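Local coordinates for protein putative platelet activating factor (Streptococcus pneumoniae, PDB 2HSJ) that is of uncharacterised function but, as a GDSL-like member of the SGNH hydrolase clan, probably hydrolyses ester bonds, at residues 47-50 with 51-55; 100-103 with 104-108. All blocks are in the same frame, centred on the assembly; numbering follows the deposited sequence.

Interaction 1: 47-50 with 51-55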
loop_
_atom_site.group_PDB
_atom_site.type_symbol
_atom_site.label_atom_id
_atom_site.label_comp_id
_atom_site.label_asym_id
_atom_site.label_seq_id
_atom_site.Cartn_x
_atom_site.Cartn_y
_atom_site.Cartn_z
ATOM N N TYR D 47 -17.635 -5.259 13.812
ATOM C CA TYR D 47 -16.884 -5.152 15.070
ATOM C C TYR D 47 -15.580 -5.947 15.079
ATOM O O TYR D 47 -14.838 -5.960 16.101
ATOM C CB TYR D 47 -17.735 -5.604 16.273
ATOM C CG TYR D 47 -19.117 -5.000 16.377
ATOM C CD1 TYR D 47 -19.382 -3.706 15.926
ATOM C CD2 TYR D 47 -20.149 -5.723 16.992
ATOM C CE1 TYR D 47 -20.699 -3.141 16.057
ATOM C CE2 TYR D 47 -21.421 -5.184 17.117
ATOM C CZ TYR D 47 -21.683 -3.906 16.646
ATOM O OH TYR D 47 -22.974 -3.415 16.789
ATOM N N TYR D 48 -15.251 -6.569 13.959
ATOM C CA TYR D 48 -14.074 -7.426 13.861
ATOM C C TYR D 48 -12.809 -6.583 13.855
ATOM O O TYR D 48 -12.645 -5.714 12.967
ATOM C CB TYR D 48 -14.176 -8.169 12.536
ATOM C CG TYR D 48 -13.367 -9.471 12.408
ATOM C CD1 TYR D 48 -13.931 -10.566 11.766
ATOM C CD2 TYR D 48 -12.075 -9.610 12.932
ATOM C CE1 TYR D 48 -13.246 -11.743 11.601
ATOM C CE2 TYR D 48 -11.330 -10.823 12.765
ATOM C CZ TYR D 48 -11.970 -11.902 12.128
ATOM O OH TYR D 48 -11.288 -13.101 11.947
ATOM N N PRO D 49 -11.892 -6.826 14.816
ATOM C CA PRO D 49 -10.602 -6.097 14.804
ATOM C C PRO D 49 -9.666 -6.702 13.810
ATOM O O PRO D 49 -8.697 -7.383 14.130
ATOM C CB PRO D 49 -10.067 -6.256 16.238
ATOM C CG PRO D 49 -10.684 -7.554 16.718
ATOM C CD PRO D 49 -12.022 -7.730 15.982
ATOM N N LEU D 50 -9.937 -6.423 12.543
ATOM C CA LEU D 50 -9.165 -7.052 11.470
ATOM C C LEU D 50 -7.672 -6.735 11.482
ATOM O O LEU D 50 -6.841 -7.623 11.317
ATOM C CB LEU D 50 -9.762 -6.656 10.127
ATOM C CG LEU D 50 -11.176 -7.144 9.899
ATOM C CD1 LEU D 50 -11.838 -6.372 8.727
ATOM C CD2 LEU D 50 -11.187 -8.616 9.617
ATOM N N GLN D 51 -7.364 -5.447 11.622
ATOM C CA GLN D 51 -5.959 -5.024 11.601
ATOM C C GLN D 51 -5.170 -5.715 12.691
ATOM O O GLN D 51 -4.078 -6.220 12.454
ATOM C CB GLN D 51 -5.874 -3.517 11.824
ATOM C CG GLN D 51 -4.477 -2.988 11.918
ATOM C CD GLN D 51 -4.452 -1.624 12.554
ATOM O OE1 GLN D 51 -5.072 -1.392 13.591
ATOM N NE2 GLN D 51 -3.700 -0.710 11.949
ATOM N N GLU D 52 -5.705 -5.669 13.919
ATOM C CA GLU D 52 -4.918 -6.138 15.052
ATOM C C GLU D 52 -4.840 -7.659 15.154
ATOM O O GLU D 52 -3.964 -8.170 15.870
ATOM C CB GLU D 52 -5.409 -5.484 16.343
ATOM C CG GLU D 52 -5.219 -3.996 16.314
ATOM C CD GLU D 52 -5.599 -3.379 17.639
ATOM O OE1 GLU D 52 -4.787 -3.399 18.581
ATOM O OE2 GLU D 52 -6.752 -2.903 17.757
ATOM N N LEU D 53 -5.733 -8.357 14.455
ATOM C CA LEU D 53 -5.673 -9.836 14.505
ATOM C C LEU D 53 -5.090 -10.468 13.246
ATOM O O LEU D 53 -4.546 -11.586 13.323
ATOM C CB LEU D 53 -7.046 -10.431 14.849
ATOM C CG LEU D 53 -7.568 -10.005 16.233
ATOM C CD1 LEU D 53 -8.937 -10.651 16.442
ATOM C CD2 LEU D 53 -6.642 -10.401 17.385
ATOM N N PHE D 54 -5.244 -9.816 12.088
ATOM C CA PHE D 54 -4.604 -10.337 10.857
ATOM C C PHE D 54 -3.303 -9.618 10.476
ATOM O O PHE D 54 -2.490 -10.144 9.718
ATOM C CB PHE D 54 -5.572 -10.240 9.676
ATOM C CG PHE D 54 -6.719 -11.222 9.724
ATOM C CD1 PHE D 54 -6.478 -12.605 9.665
ATOM C CD2 PHE D 54 -8.026 -10.761 9.792
ATOM C CE1 PHE D 54 -7.544 -13.497 9.688
ATOM C CE2 PHE D 54 -9.111 -11.623 9.814
ATOM C CZ PHE D 54 -8.875 -13.015 9.752
ATOM N N GLY D 55 -3.121 -8.400 10.991
ATOM C CA GLY D 55 -1.987 -7.571 10.602
ATOM C C GLY D 55 -2.282 -6.704 9.394
ATOM O O GLY D 55 -3.404 -6.672 8.898
#
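Pro49 and Leu53 meet where an inverse gamma turn centred on Pro49 runs into the short helix 50-54, with Pro49 at its N-cap. The turn is closed by a weak bond from Leu50 N back to Tyr48 O. Pro49 O points down the first helical turn and takes the amide of Leu53, N to O 3.1 Å, with the donor almost in line with the carbonyl. Leu53 CG is turned away from its own carbonyl carbon (chi1 -62°), which brings its CD1 methyl to 3.6 Å from Pro49 CG. One residue on, Leu50 O receives Phe54 N at 2.8 Å, a straighter bond (N-H...O 158°); the helix ends at Phe54, and Gly55, with positive phi, is the first residue to leave the helical path. Beside this backbone lies a small cluster of two rings and a methyl group. The rings of Tyr48 and Phe54 are inclined by 30° but slid apart, their centroids 5.7 Å from each other, so that they barely overlap and Tyr48 meets Phe54 through the hydroxyl-bearing end of its ring: Tyr48 OH stands 3.3 Å from Phe54 CZ. Leu50 CD2 serves both rings, lying 3.5 Å above one face of Tyr48, toward its rim, and in the plane of Phe54 at its edge, 3.7 Å from Phe54 CE2. The Tyr48 hydroxyl is hydrogen-bonded to Ser206 of helix 199-209, which ties the ring cluster to that helix, while Leu50 and Phe54 rest on Ile60 of strand 60-64. Glu52 instead faces a second subunit, forming a salt bridge with Arg63 of that chain.

Interaction 2: 100-103 with 104-108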
loop_
_atom_site.group_PDB
_atom_site.type_symbol
_atom_site.label_atom_id
_atom_site.label_comp_id
_atom_site.label_asym_id
_atom_site.label_seq_id
_atom_site.Cartn_x
_atom_site.Cartn_y
_atom_site.Cartn_z
ATOM N N LYS D 100 -34.695 -13.077 12.776
ATOM C CA LYS D 100 -35.935 -12.430 12.310
ATOM C C LYS D 100 -36.886 -13.399 11.614
ATOM O O LYS D 100 -37.914 -12.975 11.050
ATOM C CB LYS D 100 -35.601 -11.291 11.344
ATOM C CG LYS D 100 -35.019 -10.062 12.004
ATOM C CD LYS D 100 -36.071 -9.279 12.745
ATOM C CE LYS D 100 -35.457 -8.120 13.514
ATOM N NZ LYS D 100 -36.530 -7.448 14.323
ATOM N N ASP D 101 -36.558 -14.687 11.651
ATOM C CA ASP D 101 -37.402 -15.739 11.056
ATOM C C ASP D 101 -37.644 -15.568 9.538
ATOM O O ASP D 101 -38.699 -15.942 9.009
ATOM C CB ASP D 101 -38.726 -15.874 11.832
ATOM C CG ASP D 101 -39.217 -17.304 11.909
ATOM O OD1 ASP D 101 -38.427 -18.253 11.682
ATOM O OD2 ASP D 101 -40.420 -17.484 12.193
ATOM N N VAL D 102 -36.652 -15.021 8.838
ATOM C CA VAL D 102 -36.651 -14.943 7.365
ATOM C C VAL D 102 -36.634 -16.364 6.788
ATOM O O VAL D 102 -35.868 -17.186 7.279
ATOM C CB VAL D 102 -35.402 -14.177 6.873
ATOM C CG1 VAL D 102 -35.273 -14.266 5.353
ATOM C CG2 VAL D 102 -35.489 -12.738 7.315
ATOM N N PRO D 103 -37.506 -16.672 5.794
ATOM C CA PRO D 103 -37.463 -18.045 5.255
ATOM C C PRO D 103 -36.099 -18.370 4.667
ATOM O O PRO D 103 -35.504 -17.530 3.986
ATOM C CB PRO D 103 -38.547 -18.042 4.163
ATOM C CG PRO D 103 -39.500 -16.929 4.589
ATOM C CD PRO D 103 -38.574 -15.872 5.162
ATOM N N VAL D 104 -35.594 -19.570 4.948
ATOM C CA VAL D 104 -34.268 -19.941 4.451
ATOM C C VAL D 104 -34.143 -19.784 2.930
ATOM O O VAL D 104 -33.129 -19.311 2.430
ATOM C CB VAL D 104 -33.812 -21.343 4.957
ATOM C CG1 VAL D 104 -34.744 -22.472 4.471
ATOM C CG2 VAL D 104 -32.367 -21.637 4.561
ATOM N N ASN D 105 -35.177 -20.173 2.185
ATOM C CA ASN D 105 -35.168 -20.008 0.735
ATOM C C ASN D 105 -35.078 -18.551 0.280
ATOM O O ASN D 105 -34.484 -18.267 -0.760
ATOM C CB ASN D 105 -36.419 -20.630 0.113
ATOM C CG ASN D 105 -36.380 -22.151 0.084
ATOM O OD1 ASN D 105 -35.320 -22.772 0.200
ATOM N ND2 ASN D 105 -37.549 -22.762 -0.086
ATOM N N GLU D 106 -35.673 -17.631 1.043
ATOM C CA GLU D 106 -35.522 -16.219 0.737
ATOM C C GLU D 106 -34.078 -15.749 0.990
ATOM O O GLU D 106 -33.489 -15.081 0.147
ATOM C CB GLU D 106 -36.526 -15.383 1.535
ATOM C CG GLU D 106 -36.448 -13.869 1.306
ATOM C CD GLU D 106 -37.545 -13.127 2.076
ATOM O OE1 GLU D 106 -38.709 -13.586 2.071
ATOM O OE2 GLU D 106 -37.244 -12.089 2.687
ATOM N N ALA D 107 -33.506 -16.112 2.138
ATOM C CA ALA D 107 -32.096 -15.781 2.400
ATOM C C ALA D 107 -31.157 -16.349 1.321
ATOM O O ALA D 107 -30.229 -15.667 0.867
ATOM C CB ALA D 107 -31.667 -16.263 3.776
ATOM N N LEU D 108 -31.376 -17.608 0.944
ATOM C CA LEU D 108 -30.565 -18.244 -0.089
ATOM C C LEU D 108 -30.669 -17.509 -1.415
ATOM O O LEU D 108 -29.643 -17.192 -2.027
ATOM C CB LEU D 108 -30.964 -19.713 -0.275
ATOM C CG LEU D 108 -30.638 -20.660 0.880
ATOM C CD1 LEU D 108 -31.235 -22.041 0.586
ATOM C CD2 LEU D 108 -29.135 -20.726 1.174
#
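The carboxylate of Glu106 has two carbons from the preceding residues over the same face: Val102 CG1, 4.0 Å from Glu106 OE2, and Pro103 CD, 3.8 Å from Glu106 OE1. These are van der Waals contacts, with a hydrocarbon group above each oxygen. Glu106 CG stands opposite its backbone N (chi1 179°), and the extended chain beyond it lays the carboxylate against Val102 and Pro103. Val102 sends CG1 across this chain at about a right angle, and the same methyl looks toward Ala107 CB at 4.4 Å. Pro103 O is the hub of the backbone: Ala107 N reaches it at 3.1 Å in a nearly straight bond (N-H...O 167°), and Glu106 N adds a weak one at 2.9 Å. On the inner side of the helix, Val104 and Ala107 rest on Trp156 of helix 150-164, whereas Glu106 lies on the solvent side. Just upstream, Asp101, with positive phi, is the C-prime residue of the Schellman motif that ends helix 95-99; two residues later Pro103 is the N-cap of helix 104-121, so one helix closes and the next opens within a few residues.

Overall arrangement
Interactions 1 and 2 both sit at helix starts with a proline N-cap, yet on opposite sides of the chain's centre, their own centres about 30 Å apart and their nearest atoms about 14 Å apart. They do not touch, and follow each other in series within the same GDSL-like hydrolase fold. Interaction 1 comes after strand 37-41 and interaction 2 after strand 88-92, neighbours in the five-stranded parallel sheet. Segments 47-50 and 51-55 face a second subunit; segments 100-103 and 104-108 meet no other chain of the assembly. The Phe54 side chain is about 13 Å from a bound magnesium ion, and the magnesium site seen in the structure is formed by Ala164, Tyr167 and Val170, which belong to neither contact.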